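Local coordinates for homoserine kinase (Cytophaga hutchinsonii, PDB 4P52), which probably catalyses the ATP-dependent phosphorylation of L-homoserine, a step on the route to threonine, at residues A[192-197]-A[293-298]; A[196-201]-A[316-321]; A[274-279]-A[288-293]. One frame throughout, in Å; residues are numbered along the deposited sequence.

Contact 1. Residues A[192-197]-A[293-298]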
loop_
_atom_site.group_PDB
_atom_site.type_symbol
_atom_site.label_atom_id
_atom_site.label_comp_id
_atom_site.label_asym_id
_atom_site.label_seq_id
_atom_site.Cartn_x
_atom_site.Cartn_y
_atom_site.Cartn_z
ATOM N N ASN A 192 2.774 21.491 0.664
ATOM C CA ASN A 192 3.158 22.138 -0.575
ATOM C C ASN A 192 2.813 21.257 -1.775
ATOM O O ASN A 192 3.306 21.462 -2.879
ATOM C CB ASN A 192 4.658 22.406 -0.555
ATOM C CG ASN A 192 5.472 21.116 -0.537
ATOM O OD1 ASN A 192 5.149 20.158 0.182
ATOM N ND2 ASN A 192 6.520 21.075 -1.346
ATOM N N LEU A 193 1.962 20.266 -1.559
ATOM C CA LEU A 193 1.573 19.373 -2.631
ATOM C C LEU A 193 0.341 19.935 -3.358
ATOM O O LEU A 193 -0.700 20.196 -2.737
ATOM C CB LEU A 193 1.311 17.965 -2.079
ATOM C CG LEU A 193 0.882 17.000 -3.160
ATOM C CD1 LEU A 193 2.111 16.505 -3.904
ATOM C CD2 LEU A 193 0.090 15.859 -2.561
ATOM N N TYR A 194 0.469 20.124 -4.667
ATOM C CA TYR A 194 -0.602 20.730 -5.454
ATOM C C TYR A 194 -1.131 19.744 -6.459
ATOM O O TYR A 194 -0.395 18.872 -6.961
ATOM C CB TYR A 194 -0.084 21.936 -6.208
ATOM C CG TYR A 194 0.068 23.151 -5.353
ATOM C CD1 TYR A 194 1.164 23.286 -4.505
ATOM C CD2 TYR A 194 -0.892 24.182 -5.400
ATOM C CE1 TYR A 194 1.311 24.403 -3.727
ATOM C CE2 TYR A 194 -0.759 25.309 -4.611
ATOM C CZ TYR A 194 0.346 25.397 -3.780
ATOM O OH TYR A 194 0.500 26.486 -2.986
ATOM N N ALA A 195 -2.422 19.879 -6.724
ATOM C CA ALA A 195 -3.117 19.091 -7.720
ATOM C C ALA A 195 -3.625 20.031 -8.825
ATOM O O ALA A 195 -4.277 21.065 -8.540
ATOM C CB ALA A 195 -4.271 18.387 -7.075
ATOM N N THR A 196 -3.285 19.705 -10.073
ATOM C CA THR A 196 -3.853 20.385 -11.204
ATOM C C THR A 196 -4.844 19.421 -11.803
ATOM O O THR A 196 -4.468 18.300 -12.144
ATOM C CB THR A 196 -2.795 20.769 -12.249
ATOM O OG1 THR A 196 -1.756 21.529 -11.620
ATOM C CG2 THR A 196 -3.428 21.625 -13.334
ATOM N N ILE A 197 -6.106 19.851 -11.893
ATOM C CA ILE A 197 -7.179 19.099 -12.548
ATOM C C ILE A 197 -7.511 19.762 -13.887
ATOM O O ILE A 197 -7.713 20.985 -13.952
ATOM C CB ILE A 197 -8.518 19.117 -11.754
ATOM C CG1 ILE A 197 -8.392 18.623 -10.314
ATOM C CG2 ILE A 197 -9.553 18.242 -12.435
ATOM C CD1 ILE A 197 -7.447 17.479 -10.150
ATOM N N THR A 293 4.790 20.191 -6.676
ATOM C CA THR A 293 5.179 20.676 -5.357
ATOM C C THR A 293 5.202 22.201 -5.178
ATOM O O THR A 293 5.743 22.694 -4.200
ATOM C CB THR A 293 6.519 20.068 -4.903
ATOM O OG1 THR A 293 7.546 20.447 -5.821
ATOM C CG2 THR A 293 6.433 18.577 -4.913
ATOM N N SER A 294 4.596 22.942 -6.097
ATOM C CA SER A 294 4.409 24.390 -5.919
ATOM C C SER A 294 3.308 24.916 -6.833
ATOM O O SER A 294 2.994 24.298 -7.850
ATOM C CB SER A 294 5.696 25.155 -6.207
ATOM O OG SER A 294 6.010 25.099 -7.579
ATOM N N GLN A 295 2.752 26.064 -6.470
ATOM C CA GLN A 295 1.696 26.695 -7.235
ATOM C C GLN A 295 2.255 27.276 -8.513
ATOM O O GLN A 295 1.787 26.974 -9.603
ATOM C CB GLN A 295 1.072 27.808 -6.426
ATOM C CG GLN A 295 0.227 28.741 -7.266
ATOM C CD GLN A 295 -0.842 29.432 -6.453
ATOM O OE1 GLN A 295 -1.994 28.970 -6.389
ATOM N NE2 GLN A 295 -0.469 30.511 -5.799
ATOM N N GLU A 296 3.765 27.767 -8.723
ATOM C CA GLU A 296 4.238 27.965 -10.072
ATOM C C GLU A 296 4.121 26.695 -10.918
ATOM O O GLU A 296 3.606 26.757 -12.037
ATOM C CB GLU A 296 5.668 28.461 -10.065
ATOM C CG GLU A 296 5.888 29.529 -11.114
ATOM C CD GLU A 296 7.261 30.160 -11.009
ATOM O OE1 GLU A 296 7.349 31.336 -10.574
ATOM O OE2 GLU A 296 8.250 29.469 -11.347
ATOM N N ALA A 297 4.574 25.554 -10.385
ATOM C CA ALA A 297 4.606 24.303 -11.154
ATOM C C ALA A 297 3.202 23.846 -11.545
ATOM O O ALA A 297 2.973 23.464 -12.688
ATOM C CB ALA A 297 5.364 23.197 -10.407
ATOM N N ALA A 298 2.265 23.917 -10.605
ATOM C CA ALA A 298 0.911 23.472 -10.856
ATOM C C ALA A 298 0.302 24.285 -11.991
ATOM O O ALA A 298 -0.371 23.736 -12.853
ATOM C CB ALA A 298 0.056 23.570 -9.605
#

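Contact 2. Residues A[196-201]-A[316-321]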
loop_
_atom_site.group_PDB
_atom_site.type_symbol
_atom_site.label_atom_id
_atom_site.label_comp_id
_atom_site.label_asym_id
_atom_site.label_seq_id
_atom_site.Cartn_x
_atom_site.Cartn_y
_atom_site.Cartn_z
ATOM N N THR A 196 -3.285 19.705 -10.073
ATOM C CA THR A 196 -3.853 20.385 -11.204
ATOM C C THR A 196 -4.844 19.421 -11.803
ATOM O O THR A 196 -4.468 18.300 -12.144
ATOM C CB THR A 196 -2.795 20.769 -12.249
ATOM O OG1 THR A 196 -1.756 21.529 -11.620
ATOM C CG2 THR A 196 -3.428 21.625 -13.334
ATOM N N ILE A 197 -6.106 19.851 -11.893
ATOM C CA ILE A 197 -7.179 19.099 -12.548
ATOM C C ILE A 197 -7.511 19.762 -13.887
ATOM O O ILE A 197 -7.713 20.985 -13.952
ATOM C CB ILE A 197 -8.518 19.117 -11.754
ATOM C CG1 ILE A 197 -8.392 18.623 -10.314
ATOM C CG2 ILE A 197 -9.553 18.242 -12.435
ATOM C CD1 ILE A 197 -7.447 17.479 -10.150
ATOM N N ILE A 198 -7.564 18.962 -14.947
ATOM C CA ILE A 198 -8.110 19.418 -16.211
ATOM C C ILE A 198 -9.335 18.578 -16.589
ATOM O O ILE A 198 -9.294 17.322 -16.592
ATOM C CB ILE A 198 -7.061 19.476 -17.347
ATOM C CG1 ILE A 198 -7.674 20.135 -18.585
ATOM C CG2 ILE A 198 -6.434 18.116 -17.651
ATOM C CD1 ILE A 198 -6.629 20.814 -19.453
ATOM N N HIS A 199 -10.427 19.278 -16.885
ATOM C CA HIS A 199 -11.620 18.627 -17.317
ATOM C C HIS A 199 -11.947 18.979 -18.776
ATOM O O HIS A 199 -12.384 20.099 -19.053
ATOM C CB HIS A 199 -12.788 18.985 -16.427
ATOM C CG HIS A 199 -14.088 18.535 -16.987
ATOM N ND1 HIS A 199 -15.028 19.418 -17.486
ATOM C CD2 HIS A 199 -14.556 17.289 -17.243
ATOM C CE1 HIS A 199 -16.039 18.730 -17.988
ATOM N NE2 HIS A 199 -15.783 17.436 -17.843
ATOM N N PRO A 200 -11.781 18.001 -19.702
ATOM C CA PRO A 200 -12.095 18.221 -21.112
ATOM C C PRO A 200 -13.600 18.273 -21.372
ATOM O O PRO A 200 -14.369 17.564 -20.733
ATOM C CB PRO A 200 -11.483 16.997 -21.784
ATOM C CG PRO A 200 -11.609 15.905 -20.755
ATOM C CD PRO A 200 -11.426 16.589 -19.430
ATOM N N HIS A 201 -14.026 19.106 -22.307
ATOM C CA HIS A 201 -15.463 19.229 -22.615
ATOM C C HIS A 201 -15.945 18.150 -23.576
ATOM O O HIS A 201 -16.288 18.406 -24.723
ATOM C CB HIS A 201 -15.785 20.621 -23.128
ATOM C CG HIS A 201 -15.565 21.693 -22.107
ATOM N ND1 HIS A 201 -15.454 23.030 -22.438
ATOM C CD2 HIS A 201 -15.436 21.626 -20.760
ATOM C CE1 HIS A 201 -15.275 23.741 -21.337
ATOM N NE2 HIS A 201 -15.263 22.913 -20.307
ATOM N N SER A 316 -11.724 22.923 -22.379
ATOM C CA SER A 316 -11.120 22.403 -21.166
ATOM C C SER A 316 -11.229 23.447 -20.027
ATOM O O SER A 316 -11.170 24.663 -20.265
ATOM C CB SER A 316 -9.640 21.970 -21.444
ATOM O OG SER A 316 -8.736 23.052 -21.760
ATOM N N ASP A 317 -11.392 22.965 -18.800
ATOM C CA ASP A 317 -11.307 23.814 -17.615
ATOM C C ASP A 317 -10.215 23.267 -16.715
ATOM O O ASP A 317 -10.118 22.052 -16.502
ATOM C CB ASP A 317 -12.633 23.855 -16.846
ATOM C CG ASP A 317 -13.776 24.367 -17.698
ATOM O OD1 ASP A 317 -13.758 25.560 -18.105
ATOM O OD2 ASP A 317 -14.692 23.557 -17.974
ATOM N N VAL A 318 -9.420 24.175 -16.163
ATOM C CA VAL A 318 -8.287 23.821 -15.322
ATOM C C VAL A 318 -8.536 24.345 -13.920
ATOM O O VAL A 318 -8.992 25.473 -13.759
ATOM C CB VAL A 318 -6.987 24.421 -15.911
ATOM C CG1 VAL A 318 -5.798 24.173 -15.004
ATOM C CG2 VAL A 318 -6.724 23.809 -17.292
ATOM N N TYR A 319 -8.244 23.532 -12.914
ATOM C CA TYR A 319 -8.330 23.965 -11.523
ATOM C C TYR A 319 -7.030 23.611 -10.807
ATOM O O TYR A 319 -6.454 22.537 -11.047
ATOM C CB TYR A 319 -9.480 23.257 -10.807
ATOM C CG TYR A 319 -10.787 23.363 -11.521
ATOM C CD1 TYR A 319 -11.143 22.431 -12.487
ATOM C CD2 TYR A 319 -11.682 24.415 -11.222
ATOM C CE1 TYR A 319 -12.358 22.530 -13.140
ATOM C CE2 TYR A 319 -12.900 24.544 -11.884
ATOM C CZ TYR A 319 -13.225 23.605 -12.837
ATOM O OH TYR A 319 -14.425 23.706 -13.476
ATOM N N VAL A 320 -6.580 24.486 -9.920
ATOM C CA VAL A 320 -5.313 24.278 -9.252
ATOM C C VAL A 320 -5.550 24.535 -7.786
ATOM O O VAL A 320 -6.112 25.569 -7.422
ATOM C CB VAL A 320 -4.239 25.254 -9.792
ATOM C CG1 VAL A 320 -2.985 25.216 -8.953
ATOM C CG2 VAL A 320 -3.875 24.913 -11.229
ATOM N N SER A 321 -5.160 23.588 -6.942
ATOM C CA SER A 321 -5.242 23.798 -5.504
ATOM C C SER A 321 -4.377 22.820 -4.745
ATOM O O SER A 321 -3.949 21.819 -5.297
ATOM C CB SER A 321 -6.700 23.701 -5.013
ATOM O OG SER A 321 -7.151 22.363 -4.854
#

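Contact 3. Residues A[274-279]-A[288-293]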
loop_
_atom_site.group_PDB
_atom_site.type_symbol
_atom_site.label_atom_id
_atom_site.label_comp_id
_atom_site.label_asym_id
_atom_site.label_seq_id
_atom_site.Cartn_x
_atom_site.Cartn_y
_atom_site.Cartn_z
ATOM N N ALA A 274 6.119 19.192 -18.224
ATOM C CA ALA A 274 6.090 20.466 -17.505
ATOM C C ALA A 274 6.534 20.288 -16.048
ATOM O O ALA A 274 6.537 21.239 -15.276
ATOM C CB ALA A 274 4.734 21.154 -17.617
ATOM N N GLY A 275 6.933 19.066 -15.679
ATOM C CA GLY A 275 7.544 18.817 -14.375
ATOM C C GLY A 275 6.592 18.253 -13.332
ATOM O O GLY A 275 6.840 18.409 -12.140
ATOM N N ALA A 276 5.514 17.591 -13.746
ATOM C CA ALA A 276 4.602 16.999 -12.777
ATOM C C ALA A 276 5.281 15.848 -12.060
ATOM O O ALA A 276 6.086 15.147 -12.663
ATOM C CB ALA A 276 3.343 16.494 -13.458
ATOM N N LEU A 277 4.942 15.638 -10.784
ATOM C CA LEU A 277 5.394 14.457 -10.053
ATOM C C LEU A 277 4.887 13.218 -10.734
ATOM O O LEU A 277 5.601 12.210 -10.886
ATOM C CB LEU A 277 4.822 14.466 -8.652
ATOM C CG LEU A 277 5.617 15.224 -7.603
ATOM C CD1 LEU A 277 5.047 14.881 -6.235
ATOM C CD2 LEU A 277 7.093 14.845 -7.740
ATOM N N GLY A 278 3.624 13.305 -11.137
ATOM C CA GLY A 278 2.950 12.203 -11.769
ATOM C C GLY A 278 1.599 12.703 -12.206
ATOM O O GLY A 278 1.147 13.787 -11.794
ATOM N N CYS A 279 0.935 11.900 -13.029
ATOM C CA CYS A 279 -0.243 12.345 -13.709
ATOM C C CYS A 279 -1.044 11.129 -14.112
ATOM O O CYS A 279 -0.481 10.190 -14.666
ATOM C CB CYS A 279 0.175 13.156 -14.939
ATOM S SG CYS A 279 -1.203 13.527 -16.039
ATOM N N ILE A 288 -8.344 14.558 -15.788
ATOM C CA ILE A 288 -6.980 14.137 -15.583
ATOM C C ILE A 288 -6.385 15.033 -14.514
ATOM O O ILE A 288 -6.671 16.231 -14.471
ATOM C CB ILE A 288 -6.176 14.310 -16.886
ATOM C CG1 ILE A 288 -6.830 13.469 -17.994
ATOM C CG2 ILE A 288 -4.713 13.916 -16.706
ATOM C CD1 ILE A 288 -6.187 13.616 -19.348
ATOM N N PHE A 289 -5.559 14.469 -13.640
ATOM C CA PHE A 289 -4.940 15.291 -12.600
ATOM C C PHE A 289 -3.440 15.096 -12.631
ATOM O O PHE A 289 -2.937 14.030 -13.054
ATOM C CB PHE A 289 -5.481 14.955 -11.202
ATOM C CG PHE A 289 -4.946 13.671 -10.663
ATOM C CD1 PHE A 289 -5.437 12.451 -11.123
ATOM C CD2 PHE A 289 -3.924 13.678 -9.724
ATOM C CE1 PHE A 289 -4.903 11.252 -10.651
ATOM C CE2 PHE A 289 -3.383 12.482 -9.248
ATOM C CZ PHE A 289 -3.865 11.269 -9.717
ATOM N N ALA A 290 -2.734 16.109 -12.151
ATOM C CA ALA A 290 -1.292 15.993 -12.006
ATOM C C ALA A 290 -0.931 16.487 -10.612
ATOM O O ALA A 290 -1.649 17.338 -10.048
ATOM C CB ALA A 290 -0.565 16.794 -13.084
ATOM N N LEU A 291 0.149 15.945 -10.045
ATOM C CA LEU A 291 0.605 16.427 -8.767
ATOM C C LEU A 291 1.908 17.147 -8.983
ATOM O O LEU A 291 2.694 16.765 -9.859
ATOM C CB LEU A 291 0.720 15.282 -7.750
ATOM C CG LEU A 291 -0.581 14.516 -7.389
ATOM C CD1 LEU A 291 -0.273 13.413 -6.398
ATOM C CD2 LEU A 291 -1.648 15.412 -6.792
ATOM N N SER A 292 2.111 18.231 -8.232
ATOM C CA SER A 292 3.394 18.926 -8.231
ATOM C C SER A 292 3.650 19.514 -6.842
ATOM O O SER A 292 2.804 19.374 -5.951
ATOM C CB SER A 292 3.442 20.016 -9.294
ATOM O OG SER A 292 2.335 20.899 -9.138
ATOM N N THR A 293 4.790 20.191 -6.676
ATOM C CA THR A 293 5.179 20.676 -5.357
ATOM C C THR A 293 5.202 22.201 -5.178
ATOM O O THR A 293 5.743 22.694 -4.200
ATOM C CB THR A 293 6.519 20.068 -4.903
ATOM O OG1 THR A 293 7.546 20.447 -5.821
ATOM C CG2 THR A 293 6.433 18.577 -4.913
#

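Contact 1. Residues A[192-197]-A[293-298]
The ring of Tyr194 lies against the start of a helix, with the peptide that joins Ser294 to Gln295 spread over one of its faces. Tyr194 CE1 is 3.5 Å from Gln295 N, and both this nitrogen and Ser294 C stand above the rim of the ring rather than its middle. Farther along, Gln295 CB reaches Tyr194 CE2 at 3.6 Å, so the root of the glutamine chain prolongs the surface on which the tyrosine rests.

The close-packed part centres on Ala298, where the strand meets the helix through small groups. Its CB is 3.8 Å from Tyr194 CB. Thr196 turns OG1 to the side of its own backbone N, anti to the carbonyl carbon (chi1 -54°), and this brings the hydroxyl to the helix. There Thr196 OG1 donates to Ala298 O over 2.9 Å, reaching the carbonyl from its flank at a C=O...donor angle of 108° and tilted 31° from its plane. A buried hydroxyl is thereby satisfied by a helix carbonyl.

Toward solvent the grip slackens. Asn192 and Thr293 run alongside each other, pointing the same way, and Asn192 ND2 makes just a weak hydrogen bond to Thr293 O at 3.4 Å. A CA-H...O contact, Thr293 CA to Asn192 O, adds to it. Close by, Ser294 N-caps the helix, its OG accepting from Ala297 N at 3.2 Å.

Helix 295-310 follows directly on strand 288-292, which hydrogen-bonds to strand 194-200 through Ser292 with Tyr194 and Ala290 with Thr196. Ala298 also touches Ser292 and Val320, so the opening turn of the helix packs against three strands of the four-stranded sheet.

Contact 2. Residues A[196-201]-A[316-321]
An antiparallel strand pair of the four-stranded sheet is made where Ile197 faces Tyr319 and His199 faces Asp317, the two hydrogen-bonded pairs; the short strand axes run at 165° to each other. Ile197 N bonds to Tyr319 O at 2.8 Å and Tyr319 N returns to Ile197 O, both in the carbonyl plane. Between these pairs Ile198 CD1 meets Val318 CG2 at 3.7 Å; beyond Ile197-Tyr319, Thr196 CG2 lies 3.9 Å from Val320 CG2, side chains pointing the same way. Ile198 holds CG1 anti to its N (chi1 -173°), which carries CD1 to Val318 and Ser316. On the face of His199 and Asp317, the imidazole and carboxylate lie side by side, nearly coplanar. Asp317 OD2 accepts from His201 NE2 at the ring edge, with the carboxylate turned 53° from the imidazole; the refined separation is too short to be trusted. Ser316 N stands over the rim of one face of the His201 ring. With an alanine in place of Asp317, His201 NE2 would probably lose its acceptor and the exposed imidazole would be set free to turn. Helix 295-310 covers the Thr196 and Ile198 face through Met305, while strand 288-292 borders strand 194-200 on its other edge.

Contact 3. Residues A[274-279]-A[288-293]
Leu277 meets Leu291 at the point where the chain enters a hairpin, and its side chain can be followed outward. Leu277 CB is 3.4 Å from Leu291 O. The next atom, Leu277 CG, is 4.0 Å from the same oxygen, set beside its own backbone N with chi1 at -87°. At the tip, Leu277 CD1 lies 4.2 Å from Thr293 CG2, the two side chains crossing at about a right angle, while Leu277 also touches Thr241 and Ile244 of helix 241-247. The backbone beneath is held by two hydrogen bonds: Leu277 N to Leu291 O at 2.7 Å, and Leu291 N to Gly278 O at 3.0 Å, the latter nearly along the C=O axis. Small groups meet next to it, where Ala276 CB rests 3.9 Å from Ala290 CB. Deeper in, Cys279 SG packs on Ile288 CG2 at 3.6 Å, beside helix 264-273. That helix ends in a Schellman motif at Gly275, whose positive phi lets the chain turn toward the strand. The result is a beta hairpin of strands 278-281 and 288-292 with a glycine-rich connection, consistent with the third conserved motif of GHMP kinases.

Followed from the N terminus, the chain reaches the first of these segments in strand 194-200, and contacts 1 and 2 both start there. Some seventy largely helical residues later it makes contact 3, a short hairpin closure between 274-279 and 288-293 that falls within both longer loops. Thr293, shared by contacts 3 and 1, leads straight into helix 295-310, and contact 1 closes the first long loop. Contact 2 closes the longer one when strand 316-322 returns along the opposite edge of strand 194-200. The two long loops share Thr196 and Ile197. Contacts 3 and 2 form the two outer strand pairs of the sheet 278-281, 288-292, 194-200, 316-322, while contact 1 seats the helix upon it.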